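Side-chain contacts in alanine dehydrogenase (Archaeoglobus fulgidus, PDB 1OMO), which catalyses the reversible NAD(+)-dependent oxidative deamination of L-alanine to pyruvate, working as a homodimer: residues Leu44-Lys48 and Gly49-Ala53; Leu4-Thr7 and Gln8-Glu12. All coordinates share one frame; numbering follows the deposited sequence.

Interaction 1. Residues Leu44-Lys48 and Gly49-Ala53; sequences LEFEK and GDLRA
L44 pairs with L51, and E45 with D50, in a tight beta hairpin that joins strand 42-45 to strand 50-58 at one margin of the chain's mixed sheet. L44 and L51 form an antiparallel hydrogen-bonded pair, with L44 N on L51 O at 3.0 Å and L51 N on L44 O at 3.1 Å. Nearer the bend, F46 N donates to G49 O (2.7 Å), and E47 and K48 occupy the corners of a type I turn. G49 has a positive phi of 145°, where a side chain would collide with the carbonyl of K48. The hairpin belongs to the sheet of the beta-sandwich dimer, and the second subunit packs on it: its H57 meets F46 edge-to-face and its N88 touches L51.

The ring of F46 meets backbone at a face and a side chain at its edge. L44 O stands over the centre of one face, 3.7 Å above the plane, while L51 comes in at the ring edge, its CD1 3.5 Å from F46 CE1. An alanine in place of F46 would probably open a gap beside the L51 methyl and leave H57 of the second subunit without its aromatic mate.

On the face of the hairpin away from L44 and L51, E45 and D50 form a non-hydrogen-bonded pair whose side chains run alongside each other. The E45 chain folds round at its CB-CG bond (chi2 -60°), bringing E45 OE2 to 3.2 Å from D50 OD2, two acceptors with no bond between them and carboxylate planes well turned apart. R52 binds the same D50 oxygen in a salt bridge: R52 NE lies 3.2 Å from D50 OD2, on the oxygen's syn side though tilted out of the carboxylate plane, and the oxygen lies close to the guanidinium plane. Its positive charge probably eases the meeting of the two acids.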
loop_
_atom_site.group_PDB
_atom_site.type_symbol
_atom_site.label_atom_id
_atom_site.label_comp_id
_atom_site.label_asym_id
_atom_site.label_seq_id
_atom_site.Cartn_x
_atom_site.Cartn_y
_atom_site.Cartn_z
ATOM N N LEU A 44 -9.138 -2.153 0.274
ATOM C CA LEU A 44 -9.641 -2.376 -1.060
ATOM C C LEU A 44 -10.718 -3.388 -0.703
ATOM O O LEU A 44 -10.403 -4.545 -0.406
ATOM C CB LEU A 44 -8.568 -3.027 -1.915
ATOM C CG LEU A 44 -8.454 -2.594 -3.374
ATOM C CD1 LEU A 44 -8.653 -1.086 -3.476
ATOM C CD2 LEU A 44 -7.084 -3.029 -3.921
ATOM N N GLU A 45 -11.980 -2.970 -0.687
ATOM C CA GLU A 45 -13.054 -3.892 -0.325
ATOM C C GLU A 45 -13.553 -4.683 -1.507
ATOM O O GLU A 45 -13.715 -4.140 -2.597
ATOM C CB GLU A 45 -14.209 -3.131 0.305
ATOM C CG GLU A 45 -13.830 -2.469 1.604
ATOM C CD GLU A 45 -13.355 -3.489 2.624
ATOM O OE1 GLU A 45 -13.924 -4.598 2.668
ATOM O OE2 GLU A 45 -12.422 -3.195 3.392
ATOM N N PHE A 46 -13.775 -5.975 -1.305
ATOM C CA PHE A 46 -14.281 -6.835 -2.368
ATOM C C PHE A 46 -15.621 -7.382 -1.865
ATOM O O PHE A 46 -16.003 -7.123 -0.718
ATOM C CB PHE A 46 -13.313 -7.997 -2.639
ATOM C CG PHE A 46 -11.904 -7.564 -2.926
ATOM C CD1 PHE A 46 -10.852 -8.074 -2.181
ATOM C CD2 PHE A 46 -11.628 -6.603 -3.913
ATOM C CE1 PHE A 46 -9.551 -7.637 -2.405
ATOM C CE2 PHE A 46 -10.333 -6.156 -4.142
ATOM C CZ PHE A 46 -9.294 -6.669 -3.392
ATOM N N GLU A 47 -16.340 -8.128 -2.713
ATOM C CA GLU A 47 -17.620 -8.641 -2.244
ATOM C C GLU A 47 -17.426 -9.860 -1.348
ATOM O O GLU A 47 -18.110 -9.996 -0.350
ATOM C CB GLU A 47 -18.512 -9.009 -3.433
ATOM C CG GLU A 47 -20.001 -8.975 -3.126
ATOM C CD GLU A 47 -20.855 -9.152 -4.365
ATOM O OE1 GLU A 47 -21.435 -10.246 -4.538
ATOM O OE2 GLU A 47 -20.947 -8.200 -5.167
ATOM N N LYS A 48 -16.435 -10.679 -1.696
ATOM C CA LYS A 48 -16.091 -11.868 -0.932
ATOM C C LYS A 48 -14.942 -11.662 0.086
ATOM O O LYS A 48 -14.345 -12.634 0.529
ATOM C CB LYS A 48 -15.671 -12.980 -1.883
ATOM C CG LYS A 48 -16.760 -13.599 -2.708
ATOM C CD LYS A 48 -16.129 -14.662 -3.587
ATOM C CE LYS A 48 -17.135 -15.682 -4.092
ATOM N NZ LYS A 48 -16.419 -16.774 -4.838
ATOM N N GLY A 49 -14.631 -10.423 0.460
ATOM C CA GLY A 49 -13.528 -10.185 1.383
ATOM C C GLY A 49 -12.801 -8.898 1.048
ATOM O O GLY A 49 -13.393 -8.010 0.421
ATOM N N ASP A 50 -11.531 -8.777 1.457
ATOM C CA ASP A 50 -10.730 -7.569 1.191
ATOM C C ASP A 50 -9.193 -7.722 1.247
ATOM O O ASP A 50 -8.669 -8.771 1.556
ATOM C CB ASP A 50 -11.140 -6.450 2.138
ATOM C CG ASP A 50 -10.503 -6.581 3.517
ATOM O OD1 ASP A 50 -9.786 -7.559 3.754
ATOM O OD2 ASP A 50 -10.705 -5.713 4.379
ATOM N N LEU A 51 -8.499 -6.636 0.923
ATOM C CA LEU A 51 -7.036 -6.555 0.938
ATOM C C LEU A 51 -6.688 -5.224 1.628
ATOM O O LEU A 51 -7.420 -4.237 1.499
ATOM C CB LEU A 51 -6.469 -6.588 -0.487
ATOM C CG LEU A 51 -6.135 -8.007 -0.954
ATOM C CD1 LEU A 51 -6.097 -8.106 -2.466
ATOM C CD2 LEU A 51 -4.816 -8.421 -0.348
ATOM N N ARG A 52 -5.591 -5.221 2.372
ATOM C CA ARG A 52 -5.155 -4.041 3.110
ATOM C C ARG A 52 -3.679 -3.816 2.912
ATOM O O ARG A 52 -2.915 -4.770 2.926
ATOM C CB ARG A 52 -5.391 -4.232 4.603
ATOM C CG ARG A 52 -6.810 -4.514 4.918
ATOM C CD ARG A 52 -7.004 -4.936 6.362
ATOM N NE ARG A 52 -8.308 -5.567 6.504
ATOM C CZ ARG A 52 -8.783 -6.080 7.628
ATOM N NH1 ARG A 52 -9.989 -6.636 7.636
ATOM N NH2 ARG A 52 -8.058 -6.034 8.736
ATOM N N ALA A 53 -3.292 -2.553 2.754
ATOM C CA ALA A 53 -1.896 -2.153 2.587
ATOM C C ALA A 53 -1.491 -1.523 3.912
ATOM O O ALA A 53 -2.166 -0.604 4.412
ATOM C CB ALA A 53 -1.784 -1.144 1.490
#

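Interaction 2. Residues Leu4-Thr7 and Gln8-Glu12; sequences LILT and QEEVE
At T7 the chain leaves strand 4-6 and enters helix 8-12 at right angles, the first turn closing with V11 N on T7 O (2.8 Å) in an almost straight bond. T7 is the N-cap and forms a capping box with E10. With T7 OG1 set between its own N and carbonyl carbon (chi1 72°), the hydroxyl faces into the helix and accepts from E10 N at 3.0 Å. E10 answers: its extended chain runs back across T7 so that E10 OE2 takes T7 N at 2.9 Å, nearly linear at 175°, from the anti side and somewhat out of the carboxylate plane. The methyl T7 CG2 lies against that same oxygen. Two backbone amides at the helix start are thus satisfied by side chains. Beside the box, L6 CB packs on V11 CG2 (3.8 Å), and Q8, the first residue of the helix, reaches one turn along with NE2 to E12 OE2 at 2.8 Å. Around them, strand 3-6 runs between strands 95-100 and 315-317, L6 and V11 both rest on V304 of helix 294-311, and Q8 and E12 reach Y103 of helix 102-120.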
loop_
_atom_site.group_PDB
_atom_site.type_symbol
_atom_site.label_atom_id
_atom_site.label_comp_id
_atom_site.label_asym_id
_atom_site.label_seq_id
_atom_site.Cartn_x
_atom_site.Cartn_y
_atom_site.Cartn_z
ATOM N N LEU A 4 15.874 -10.891 -1.676
ATOM C CA LEU A 4 15.747 -12.168 -0.964
ATOM C C LEU A 4 14.257 -12.567 -0.915
ATOM O O LEU A 4 13.393 -11.719 -0.676
ATOM C CB LEU A 4 16.312 -11.999 0.455
ATOM C CG LEU A 4 16.418 -13.160 1.423
ATOM C CD1 LEU A 4 17.521 -14.072 0.971
ATOM C CD2 LEU A 4 16.662 -12.646 2.825
ATOM N N ILE A 5 13.962 -13.836 -1.187
ATOM C CA ILE A 5 12.587 -14.353 -1.151
ATOM C C ILE A 5 12.483 -15.304 0.038
ATOM O O ILE A 5 13.261 -16.253 0.135
ATOM C CB ILE A 5 12.233 -15.102 -2.471
ATOM C CG1 ILE A 5 12.375 -14.133 -3.658
ATOM C CG2 ILE A 5 10.786 -15.597 -2.449
ATOM C CD1 ILE A 5 11.551 -12.844 -3.507
ATOM N N LEU A 6 11.557 -15.024 0.959
ATOM C CA LEU A 6 11.379 -15.871 2.142
ATOM C C LEU A 6 9.980 -16.455 2.255
ATOM O O LEU A 6 8.957 -15.744 2.218
ATOM C CB LEU A 6 11.711 -15.108 3.416
ATOM C CG LEU A 6 13.178 -14.783 3.707
ATOM C CD1 LEU A 6 13.227 -14.000 4.992
ATOM C CD2 LEU A 6 14.035 -16.040 3.834
ATOM N N THR A 7 9.961 -17.772 2.379
ATOM C CA THR A 7 8.746 -18.559 2.494
ATOM C C THR A 7 8.224 -18.611 3.937
ATOM O O THR A 7 8.970 -18.339 4.881
ATOM C CB THR A 7 9.019 -19.994 2.095
ATOM O OG1 THR A 7 9.795 -20.612 3.107
ATOM C CG2 THR A 7 9.889 -20.044 0.916
ATOM N N GLN A 8 6.966 -19.005 4.121
ATOM C CA GLN A 8 6.446 -19.078 5.477
ATOM C C GLN A 8 7.269 -20.046 6.328
ATOM O O GLN A 8 7.631 -19.726 7.464
ATOM C CB GLN A 8 4.986 -19.508 5.486
ATOM C CG GLN A 8 4.374 -19.498 6.880
ATOM C CD GLN A 8 2.982 -20.069 6.897
ATOM O OE1 GLN A 8 2.288 -20.077 5.873
ATOM N NE2 GLN A 8 2.552 -20.544 8.062
ATOM N N GLU A 9 7.578 -21.216 5.781
ATOM C CA GLU A 9 8.366 -22.204 6.506
ATOM C C GLU A 9 9.703 -21.595 6.908
ATOM O O GLU A 9 10.158 -21.789 8.030
ATOM C CB GLU A 9 8.578 -23.463 5.648
ATOM C CG GLU A 9 9.377 -24.580 6.327
ATOM C CD GLU A 9 8.986 -26.007 5.867
ATOM O OE1 GLU A 9 8.957 -26.280 4.636
ATOM O OE2 GLU A 9 8.717 -26.858 6.756
ATOM N N GLU A 10 10.327 -20.838 6.010
ATOM C CA GLU A 10 11.614 -20.216 6.317
ATOM C C GLU A 10 11.443 -19.161 7.389
ATOM O O GLU A 10 12.139 -19.212 8.410
ATOM C CB GLU A 10 12.256 -19.588 5.063
ATOM C CG GLU A 10 12.838 -20.633 4.098
ATOM C CD GLU A 10 13.075 -20.118 2.678
ATOM O OE1 GLU A 10 13.828 -20.775 1.925
ATOM O OE2 GLU A 10 12.515 -19.071 2.305
ATOM N N VAL A 11 10.511 -18.224 7.181
ATOM C CA VAL A 11 10.297 -17.169 8.167
ATOM C C VAL A 11 10.050 -17.720 9.584
ATOM O O VAL A 11 10.583 -17.162 10.540
ATOM C CB VAL A 11 9.144 -16.245 7.755
ATOM C CG1 VAL A 11 8.830 -15.225 8.870
ATOM C CG2 VAL A 11 9.524 -15.532 6.485
ATOM N N GLU A 12 9.285 -18.817 9.697
ATOM C CA GLU A 12 8.977 -19.455 10.980
ATOM C C GLU A 12 10.218 -19.838 11.758
ATOM O O GLU A 12 10.213 -19.834 12.986
ATOM C CB GLU A 12 8.090 -20.703 10.786
ATOM C CG GLU A 12 6.665 -20.329 10.340
ATOM C CD GLU A 12 5.677 -21.480 10.358
ATOM O OE1 GLU A 12 6.014 -22.564 10.876
ATOM O OE2 GLU A 12 4.546 -21.277 9.866
#

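Interactions 1 and 2 are built on the same mixed sheet but toward different ends of it: the hairpin includes strand 42-45, outermost within this chain, whereas strand 3-6 lies one strand in from 315-317 at the chain's other border. Their centres are 25 Å apart and their nearest atoms about 15 Å, so they do not touch, and each meets the second subunit on its own account. Interaction 1 is the one closer to the cofactor: the D50 side chain is about 9 Å from NAD and about 7 Å from that of D219, which binds it. In interaction 2 the Q8 side chain stays about 11 Å from NAD.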